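Local coordinates for protein signal recognition particle receptor FtsY (Sulfolobus acidocaldarius, PDB 5L3S) that is a signal recognition particle receptor of the SRP54 type, combining an N-terminal helical bundle with a P-loop nucleotide-binding domain, at residues Asp22-Leu34 against Val66-Ile78. Sequence-based numbering, arbitrary orientation.
Sequences DLNDVIEELRFQL and VEEIVINTLKKSI
Val-70 packs as a knob into a hole formed by Leu-23, Val-26, Ile-27 and Leu-30, one methyl facing Leu-30 and the other Leu-23, with Val-26 CG1 touching both. Val-70 CG1, set anti to the backbone N (chi1 173°), lies 3.7 Å from Leu-30 CD1. Val-70 CG2 presses on Leu-23 CD2 at 3.5 Å, tighter than usual for two carbons. Val-26 meets Val-70 tip to tip, its CG1 3.8 Å from Val-70 CG1; Leu-23 and Leu-30 instead approach Val-70 at a slant. The Leu-23 side chain also crosses that of Val-66 at about a right angle, CD2 touching Val-66 CG1. Further along, Leu-30 and Leu-74 point end to end, with CD1 of the first 4.0 Å from CD2 of the second, while Leu-30 slants across Ile-71, its CD2 meeting Ile-71 CG1.

The polar margin lies where the backbones come closest by CA atoms, those of Val-26 and Glu-67 being 6.0 Å apart. Glu-67 bends at chi2 (-76°), which folds its carboxylate back over Val-26, Glu-67 OE1 standing 3.2 Å from Val-26 CB. One water donates to this OE1 and to Asp-22 O and accepts from Val-26 N at 2.9 Å. It thereby serves an amide left without a partner in the preceding turn, where helix 22-34 is kinked. A second water donates to Asp-22 O and Glu-67 OE2, so two solvent bridges tie the carboxylate to one carbonyl.

The contact joins two helices of the SRP54-type helical bundle, the axes of the two segments crossing at -47° with a closest approach of 9.6 Å. Helix 41-55 adds Leu-51 against Ile-27 and Ile-47 against Leu-74, and Phe-295 of the C-terminal helix 287-295 touches Leu-74 and Ile-78. Beyond Leu-23 lie Ile-18 and Ile-56, in the loops beside the two-stranded sheet of 15-17 and 59-61.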
loop_
_atom_site.group_PDB
_atom_site.type_symbol
_atom_site.label_atom_id
_atom_site.label_comp_id
_atom_site.label_asym_id
_atom_site.label_seq_id
_atom_site.Cartn_x
_atom_site.Cartn_y
_atom_site.Cartn_z
ATOM N N ASP B 22 26.277 27.338 6.133
ATOM C CA ASP B 22 27.079 26.131 5.956
ATOM C C ASP B 22 26.197 24.901 5.700
ATOM O O ASP B 22 26.646 23.924 5.102
ATOM C CB ASP B 22 27.934 25.867 7.194
ATOM C CG ASP B 22 28.944 26.976 7.466
ATOM O OD1 ASP B 22 29.646 27.386 6.520
ATOM O OD2 ASP B 22 29.034 27.434 8.625
ATOM N N LEU B 23 24.951 24.955 6.165
ATOM C CA LEU B 23 24.088 23.765 6.220
ATOM C C LEU B 23 23.095 23.640 5.069
ATOM O O LEU B 23 22.555 22.558 4.818
ATOM C CB LEU B 23 23.304 23.752 7.533
ATOM C CG LEU B 23 24.092 23.718 8.838
ATOM C CD1 LEU B 23 23.159 23.627 10.026
ATOM C CD2 LEU B 23 25.061 22.559 8.843
ATOM N N ASN B 24 22.845 24.745 4.378
ATOM C CA ASN B 24 21.771 24.803 3.389
ATOM C C ASN B 24 21.783 23.732 2.297
ATOM O O ASN B 24 20.783 23.045 2.091
ATOM C CB ASN B 24 21.693 26.201 2.772
ATOM C CG ASN B 24 21.173 27.233 3.756
ATOM O OD1 ASN B 24 20.469 26.893 4.712
ATOM N ND2 ASN B 24 21.506 28.496 3.524
ATOM N N ASP B 25 22.902 23.596 1.595
ATOM C CA ASP B 25 23.000 22.618 0.515
ATOM C C ASP B 25 22.786 21.186 0.984
ATOM O O ASP B 25 22.061 20.419 0.351
ATOM C CB ASP B 25 24.349 22.717 -0.191
ATOM C CG ASP B 25 24.463 23.951 -1.044
ATOM O OD1 ASP B 25 23.410 24.546 -1.355
ATOM O OD2 ASP B 25 25.599 24.321 -1.407
ATOM N N VAL B 26 23.431 20.812 2.082
ATOM C CA VAL B 26 23.328 19.435 2.544
ATOM C C VAL B 26 21.947 19.132 3.135
ATOM O O VAL B 26 21.442 18.010 3.012
ATOM C CB VAL B 26 24.469 19.066 3.529
ATOM C CG1 VAL B 26 24.373 19.883 4.806
ATOM C CG2 VAL B 26 24.443 17.574 3.830
ATOM N N ILE B 27 21.325 20.129 3.760
ATOM C CA ILE B 27 19.989 19.934 4.324
ATOM C C ILE B 27 18.981 19.637 3.206
ATOM O O ILE B 27 18.083 18.802 3.364
ATOM C CB ILE B 27 19.533 21.153 5.174
ATOM C CG1 ILE B 27 20.345 21.249 6.464
ATOM C CG2 ILE B 27 18.073 21.036 5.560
ATOM C CD1 ILE B 27 20.115 20.116 7.416
ATOM N N GLU B 28 19.142 20.302 2.066
ATOM C CA GLU B 28 18.262 20.033 0.937
ATOM C C GLU B 28 18.464 18.645 0.330
ATOM O O GLU B 28 17.484 17.970 0.006
ATOM C CB GLU B 28 18.354 21.123 -0.131
ATOM C CG GLU B 28 17.763 22.456 0.321
ATOM C CD GLU B 28 16.358 22.309 0.892
ATOM O OE1 GLU B 28 15.433 21.944 0.132
ATOM O OE2 GLU B 28 16.177 22.557 2.103
ATOM N N GLU B 29 19.711 18.214 0.168
ATOM C CA GLU B 29 19.950 16.850 -0.316
ATOM C C GLU B 29 19.340 15.825 0.642
ATOM O O GLU B 29 18.737 14.843 0.210
ATOM C CB GLU B 29 21.442 16.571 -0.495
ATOM C CG GLU B 29 22.057 17.239 -1.714
ATOM C CD GLU B 29 23.563 17.039 -1.805
ATOM O OE1 GLU B 29 24.162 16.522 -0.836
ATOM O OE2 GLU B 29 24.149 17.403 -2.848
ATOM N N LEU B 30 19.488 16.062 1.942
ATOM C CA LEU B 30 18.918 15.157 2.937
ATOM C C LEU B 30 17.389 15.148 2.901
ATOM O O LEU B 30 16.766 14.111 3.138
ATOM C CB LEU B 30 19.419 15.499 4.340
ATOM C CG LEU B 30 20.901 15.183 4.567
ATOM C CD1 LEU B 30 21.392 15.716 5.912
ATOM C CD2 LEU B 30 21.147 13.682 4.449
ATOM N N ARG B 31 16.794 16.301 2.613
ATOM C CA ARG B 31 15.348 16.403 2.553
ATOM C C ARG B 31 14.799 15.532 1.441
ATOM O O ARG B 31 13.817 14.826 1.629
ATOM C CB ARG B 31 14.890 17.843 2.327
ATOM C CG ARG B 31 13.367 17.955 2.210
ATOM C CD ARG B 31 12.936 19.330 1.709
ATOM N NE ARG B 31 13.538 20.406 2.492
ATOM C CZ ARG B 31 13.172 20.734 3.728
ATOM N NH1 ARG B 31 12.198 20.059 4.344
ATOM N NH2 ARG B 31 13.790 21.733 4.355
ATOM N N PHE B 32 15.443 15.574 0.284
ATOM C CA PHE B 32 14.965 14.779 -0.838
ATOM C C PHE B 32 15.232 13.280 -0.668
ATOM O O PHE B 32 14.473 12.450 -1.167
ATOM C CB PHE B 32 15.482 15.349 -2.153
ATOM C CG PHE B 32 14.927 16.707 -2.448
ATOM C CD1 PHE B 32 13.564 16.877 -2.643
ATOM C CD2 PHE B 32 15.750 17.824 -2.478
ATOM C CE1 PHE B 32 13.036 18.128 -2.891
ATOM C CE2 PHE B 32 15.226 19.069 -2.721
ATOM C CZ PHE B 32 13.869 19.223 -2.927
ATOM N N GLN B 33 16.284 12.943 0.067
ATOM C CA GLN B 33 16.567 11.552 0.395
ATOM C C GLN B 33 15.492 10.978 1.321
ATOM O O GLN B 33 14.981 9.883 1.085
ATOM C CB GLN B 33 17.962 11.419 1.032
ATOM C CG GLN B 33 18.368 9.976 1.311
ATOM C CD GLN B 33 19.866 9.814 1.540
ATOM O OE1 GLN B 33 20.624 10.789 1.518
ATOM N NE2 GLN B 33 20.299 8.575 1.760
ATOM N N LEU B 34 15.144 11.718 2.370
ATOM C CA LEU B 34 14.093 11.280 3.288
ATOM C C LEU B 34 12.734 11.204 2.586
ATOM O O LEU B 34 11.989 10.242 2.770
ATOM C CB LEU B 34 14.004 12.211 4.500
ATOM C CG LEU B 34 15.256 12.257 5.399
ATOM C CD1 LEU B 34 15.169 13.374 6.431
ATOM C CD2 LEU B 34 15.443 10.925 6.064
ATOM N N VAL B 66 31.942 19.829 6.750
ATOM C CA VAL B 66 30.648 20.128 7.358
ATOM C C VAL B 66 29.581 19.115 6.942
ATOM O O VAL B 66 28.838 18.601 7.782
ATOM C CB VAL B 66 30.176 21.547 6.980
ATOM C CG1 VAL B 66 28.788 21.821 7.538
ATOM C CG2 VAL B 66 31.161 22.576 7.484
ATOM N N GLU B 67 29.536 18.816 5.646
ATOM C CA GLU B 67 28.512 17.936 5.077
ATOM C C GLU B 67 28.473 16.583 5.781
ATOM O O GLU B 67 27.398 16.062 6.076
ATOM C CB GLU B 67 28.750 17.726 3.577
ATOM C CG GLU B 67 29.466 18.874 2.873
ATOM C CD GLU B 67 28.566 20.069 2.618
ATOM O OE1 GLU B 67 27.343 19.874 2.461
ATOM O OE2 GLU B 67 29.084 21.205 2.571
ATOM N N GLU B 68 29.645 16.021 6.062
ATOM C CA GLU B 68 29.706 14.709 6.692
ATOM C C GLU B 68 29.256 14.733 8.150
ATOM O O GLU B 68 28.547 13.830 8.585
ATOM C CB GLU B 68 31.092 14.075 6.572
ATOM C CG GLU B 68 31.083 12.598 6.954
ATOM C CD GLU B 68 32.429 11.923 6.786
ATOM O OE1 GLU B 68 33.457 12.636 6.750
ATOM O OE2 GLU B 68 32.456 10.675 6.690
ATOM N N ILE B 69 29.663 15.758 8.902
ATOM C CA ILE B 69 29.176 15.915 10.274
ATOM C C ILE B 69 27.645 16.009 10.302
ATOM O O ILE B 69 26.997 15.458 11.190
ATOM C CB ILE B 69 29.809 17.135 10.995
ATOM C CG1 ILE B 69 31.257 16.836 11.384
ATOM C CG2 ILE B 69 29.038 17.487 12.262
ATOM C CD1 ILE B 69 32.281 17.363 10.416
ATOM N N VAL B 70 27.076 16.700 9.317
ATOM C CA VAL B 70 25.626 16.839 9.211
ATOM C C VAL B 70 24.968 15.489 8.983
ATOM O O VAL B 70 24.004 15.134 9.664
ATOM C CB VAL B 70 25.230 17.781 8.053
ATOM C CG1 VAL B 70 23.712 17.780 7.841
ATOM C CG2 VAL B 70 25.733 19.180 8.331
ATOM N N ILE B 71 25.494 14.735 8.024
ATOM C CA ILE B 71 24.941 13.428 7.688
ATOM C C ILE B 71 25.067 12.467 8.866
ATOM O O ILE B 71 24.120 11.751 9.203
ATOM C CB ILE B 71 25.621 12.840 6.435
ATOM C CG1 ILE B 71 25.243 13.666 5.199
ATOM C CG2 ILE B 71 25.224 11.395 6.233
ATOM C CD1 ILE B 71 26.049 13.326 3.952
ATOM N N ASN B 72 26.230 12.459 9.507
ATOM C CA ASN B 72 26.432 11.585 10.659
ATOM C C ASN B 72 25.580 11.979 11.858
ATOM O O ASN B 72 25.088 11.114 12.578
ATOM C CB ASN B 72 27.910 11.515 11.048
ATOM C CG ASN B 72 28.702 10.641 10.110
ATOM O OD1 ASN B 72 28.126 9.888 9.319
ATOM N ND2 ASN B 72 30.024 10.728 10.186
ATOM N N THR B 73 25.413 13.281 12.077
ATOM C CA THR B 73 24.543 13.759 13.151
ATOM C C THR B 73 23.102 13.280 12.900
ATOM O O THR B 73 22.405 12.855 13.826
ATOM C CB THR B 73 24.587 15.297 13.279
ATOM O OG1 THR B 73 25.941 15.716 13.467
ATOM C CG2 THR B 73 23.767 15.770 14.464
ATOM N N LEU B 74 22.663 13.333 11.646
ATOM C CA LEU B 74 21.318 12.852 11.306
ATOM C C LEU B 74 21.157 11.339 11.487
ATOM O O LEU B 74 20.146 10.874 12.022
ATOM C CB LEU B 74 20.922 13.254 9.880
ATOM C CG LEU B 74 19.516 12.798 9.478
ATOM C CD1 LEU B 74 18.491 13.418 10.410
ATOM C CD2 LEU B 74 19.195 13.153 8.018
ATOM N N LYS B 75 22.139 10.567 11.029
ATOM C CA LYS B 75 22.086 9.117 11.179
ATOM C C LYS B 75 22.031 8.746 12.653
ATOM O O LYS B 75 21.303 7.838 13.048
ATOM C CB LYS B 75 23.306 8.450 10.544
ATOM C CG LYS B 75 23.374 8.537 9.029
ATOM C CD LYS B 75 24.541 7.690 8.535
ATOM C CE LYS B 75 24.776 7.862 7.049
ATOM N NZ LYS B 75 25.899 6.994 6.587
ATOM N N LYS B 76 22.814 9.459 13.457
ATOM C CA LYS B 76 22.856 9.242 14.895
ATOM C C LYS B 76 21.540 9.639 15.570
ATOM O O LYS B 76 21.067 8.939 16.463
ATOM C CB LYS B 76 24.046 9.993 15.501
ATOM C CG LYS B 76 24.063 10.069 17.022
ATOM C CD LYS B 76 24.172 8.694 17.669
ATOM C CE LYS B 76 24.340 8.819 19.180
ATOM N NZ LYS B 76 24.341 7.504 19.880
ATOM N N SER B 77 20.932 10.741 15.132
ATOM C CA SER B 77 19.645 11.161 15.700
ATOM C C SER B 77 18.510 10.197 15.340
ATOM O O SER B 77 17.660 9.886 16.176
ATOM C CB SER B 77 19.274 12.581 15.274
ATOM O OG SER B 77 20.171 13.527 15.843
ATOM N N ILE B 78 18.496 9.739 14.095
ATOM C CA ILE B 78 17.502 8.765 13.668
ATOM C C ILE B 78 17.664 7.463 14.460
ATOM O O ILE B 78 16.674 6.876 14.918
ATOM C CB ILE B 78 17.571 8.508 12.149
ATOM C CG1 ILE B 78 17.229 9.787 11.381
ATOM C CG2 ILE B 78 16.602 7.389 11.738
ATOM C CD1 ILE B 78 17.296 9.633 9.868
HETATM O O HOH W 1 25.732 22.381 2.978
HETATM O O HOH W 2 29.347 23.769 3.890
#